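PDB 1XG0: phycoerythrin alpha-2 chain, chloroplastic from Rhodomonas sp. CS24, which carries covalently bound 15,16-dihydrobiliverdin and forms part of the phycobiliprotein complex that harvests light for photosynthesis in the cryptophyte chloroplast. Local coordinates for residues Gly28-Ala31 against Asp35-Met38. Sequence-based numbering, arbitrary orientation.
With DBV (15,16-dihydrobiliverdin), chain G.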
loop_
_atom_site.group_PDB
_atom_site.type_symbol
_atom_site.label_atom_id
_atom_site.label_comp_id
_atom_site.label_asym_id
_atom_site.label_seq_id
_atom_site.Cartn_x
_atom_site.Cartn_y
_atom_site.Cartn_z
ATOM N N GLY B 28 -1.210 34.238 1.082
ATOM C CA GLY B 28 -1.424 35.036 2.260
ATOM C C GLY B 28 -0.128 35.624 2.816
ATOM O O GLY B 28 0.946 35.541 2.197
ATOM N N ALA B 29 -0.213 36.269 3.962
ATOM C CA ALA B 29 0.944 36.947 4.521
ATOM C C ALA B 29 2.067 35.970 4.878
ATOM O O ALA B 29 1.827 34.814 5.266
ATOM C CB ALA B 29 0.523 37.728 5.762
ATOM N N LYS B 30 3.299 36.459 4.785
ATOM C CA LYS B 30 4.487 35.701 5.109
ATOM C C LYS B 30 4.813 35.793 6.594
ATOM O O LYS B 30 4.513 36.784 7.270
ATOM C CB LYS B 30 5.675 36.191 4.352
ATOM C CG LYS B 30 5.526 36.054 2.854
ATOM C CD LYS B 30 6.723 36.437 2.100
ATOM C CE LYS B 30 7.807 35.426 2.127
ATOM N NZ LYS B 30 8.948 35.736 1.180
ATOM N N ALA B 31 5.445 34.727 7.094
ATOM C CA ALA B 31 5.908 34.658 8.495
ATOM C C ALA B 31 7.297 35.251 8.717
ATOM O O ALA B 31 7.631 35.657 9.796
ATOM C CB ALA B 31 5.909 33.213 8.942
ATOM N N ASP B 35 8.103 28.824 8.359
ATOM C CA ASP B 35 6.706 28.622 7.985
ATOM C C ASP B 35 6.446 29.029 6.531
ATOM O O ASP B 35 5.445 28.605 5.953
ATOM C CB ASP B 35 5.761 29.320 8.943
ATOM C CG ASP B 35 5.764 28.711 10.320
ATOM O OD1 ASP B 35 5.833 27.480 10.443
ATOM O OD2 ASP B 35 5.643 29.482 11.291
ATOM N N ASP B 36 7.295 29.877 5.942
ATOM C CA ASP B 36 7.142 30.230 4.532
ATOM C C ASP B 36 7.530 29.112 3.573
ATOM O O ASP B 36 7.301 29.224 2.377
ATOM C CB ASP B 36 7.956 31.511 4.245
ATOM C CG ASP B 36 7.419 32.695 5.017
ATOM O OD1 ASP B 36 6.190 32.768 5.233
ATOM O OD2 ASP B 36 8.233 33.573 5.401
ATOM N N GLU B 37 8.111 28.038 4.096
ATOM C CA GLU B 37 8.527 26.870 3.306
ATOM C C GLU B 37 7.642 25.630 3.613
ATOM O O GLU B 37 7.977 24.528 3.189
ATOM C CB GLU B 37 9.972 26.530 3.545
ATOM C CG GLU B 37 10.952 27.645 3.199
ATOM C CD GLU B 37 12.405 27.083 3.429
ATOM O OE1 GLU B 37 12.856 26.412 2.563
ATOM O OE2 GLU B 37 12.985 27.278 4.515
ATOM N N MET B 38 6.547 25.847 4.330
ATOM C CA MET B 38 5.667 24.767 4.765
ATOM C C MET B 38 4.216 25.207 4.572
ATOM O O MET B 38 3.904 26.380 4.599
ATOM C CB MET B 38 5.932 24.410 6.249
ATOM C CG MET B 38 7.362 24.073 6.539
ATOM S SD MET B 38 7.671 23.427 8.208
ATOM C CE MET B 38 7.324 24.895 9.152
HETATM N NA DBV G . 10.499 19.584 -6.425
HETATM C C1A DBV G . 11.832 19.424 -6.585
HETATM C C2A DBV G . 12.512 19.581 -5.295
HETATM C C3A DBV G . 11.539 19.885 -4.377
HETATM C C4A DBV G . 10.251 19.867 -5.079
HETATM C CMA DBV G . 13.954 19.402 -5.119
HETATM C CBA DBV G . 11.097 19.231 -1.964
HETATM O OA DBV G . 12.384 19.164 -7.676
HETATM C CHA DBV G . 9.015 20.087 -4.550
HETATM C CAA DBV G . 11.742 20.217 -2.920
HETATM N NB DBV G . 6.688 20.769 -4.886
HETATM C C1B DBV G . 7.764 19.989 -5.266
HETATM C C2B DBV G . 7.348 19.138 -6.335
HETATM C C3B DBV G . 6.054 19.513 -6.660
HETATM C C4B DBV G . 5.618 20.545 -5.748
HETATM C CHB DBV G . 4.339 21.058 -5.665
HETATM C CMB DBV G . 8.052 17.949 -6.903
HETATM C CAB DBV G . 5.228 18.956 -7.774
HETATM C CBB DBV G . 5.604 19.562 -9.152
HETATM C CGB DBV G . 5.521 21.068 -9.110
HETATM O O1B DBV G . 4.398 21.609 -9.072
HETATM O O2B DBV G . 6.631 21.726 -9.060
HETATM C CHC DBV G . 3.486 23.414 -1.416
HETATM N NC DBV G . 4.195 22.261 -3.475
HETATM C C1C DBV G . 3.663 21.787 -4.684
HETATM C C2C DBV G . 2.268 22.140 -4.696
HETATM C C3C DBV G . 1.998 22.767 -3.484
HETATM C C4C DBV G . 3.193 22.846 -2.774
HETATM C CMC DBV G . 0.659 23.258 -2.990
HETATM C CAC DBV G . 1.330 21.810 -5.802
HETATM C CBC DBV G . 0.861 20.355 -5.857
HETATM C CGC DBV G . -0.173 19.844 -4.912
HETATM O O1C DBV G . -1.019 20.666 -4.489
HETATM O O2C DBV G . -0.191 18.620 -4.559
HETATM N ND DBV G . 3.538 25.817 -2.050
HETATM C C1D DBV G . 4.312 24.725 -1.487
HETATM C C2D DBV G . 4.653 25.244 -0.129
HETATM C C3D DBV G . 4.167 26.460 0.070
HETATM C C4D DBV G . 3.442 26.846 -1.186
HETATM C CMD DBV G . 5.477 24.413 0.818
HETATM C CAD DBV G . 4.287 27.270 1.282
HETATM C CBD DBV G . 3.872 28.504 1.439
HETATM O OD DBV G . 2.862 27.929 -1.430
#
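Asp36 reaches across a short turn to take the backbone N-H of Ala31, with Ala31 N to Asp36 OD1 at 2.8 Å and an almost straight N-H...O angle of 167°. The bond uses the syn lone pair of OD1. The other oxygen, OD2, accepts from Gly32 N and, weakly, from Gly33 N, so one carboxylate gathers successive amides of the turn. Aspartate suits the place: its chain is short, and CG, turned anti to the Asp36 carbonyl carbon (chi1 -64°), aims the acid at residues 30-31 while the carbonyl faces the bilin.

The close-packed part lies around Ala31, whose small methyl suits the corner where Asp36 OD1 (3.7 Å from Ala31 CB) and Asp35 CB (3.9 Å) approach it from two directions. The Asp35 carboxylate turns to a salt bridge with a basic side chain of another protein chain. Lys30 forms the looser, exposed side. Its long aliphatic chain crosses Asp36 at about a right angle, lying against the carboxylate through CB and CE, while at the surface Lys30 NZ remains 4.8 Å from Asp36 OD2, an attraction at a distance at most.

Behind Asp36 the backbone meets the bilin: Asp36 O lies 3.6 Å from CBD of the dihydrobiliverdin, and Glu37 O 3.4 Å from its CMD. The contact closes a turn within the loop joining antiparallel strands 7-15 and 38-46, just before the second strand begins, well away from helix 51-64.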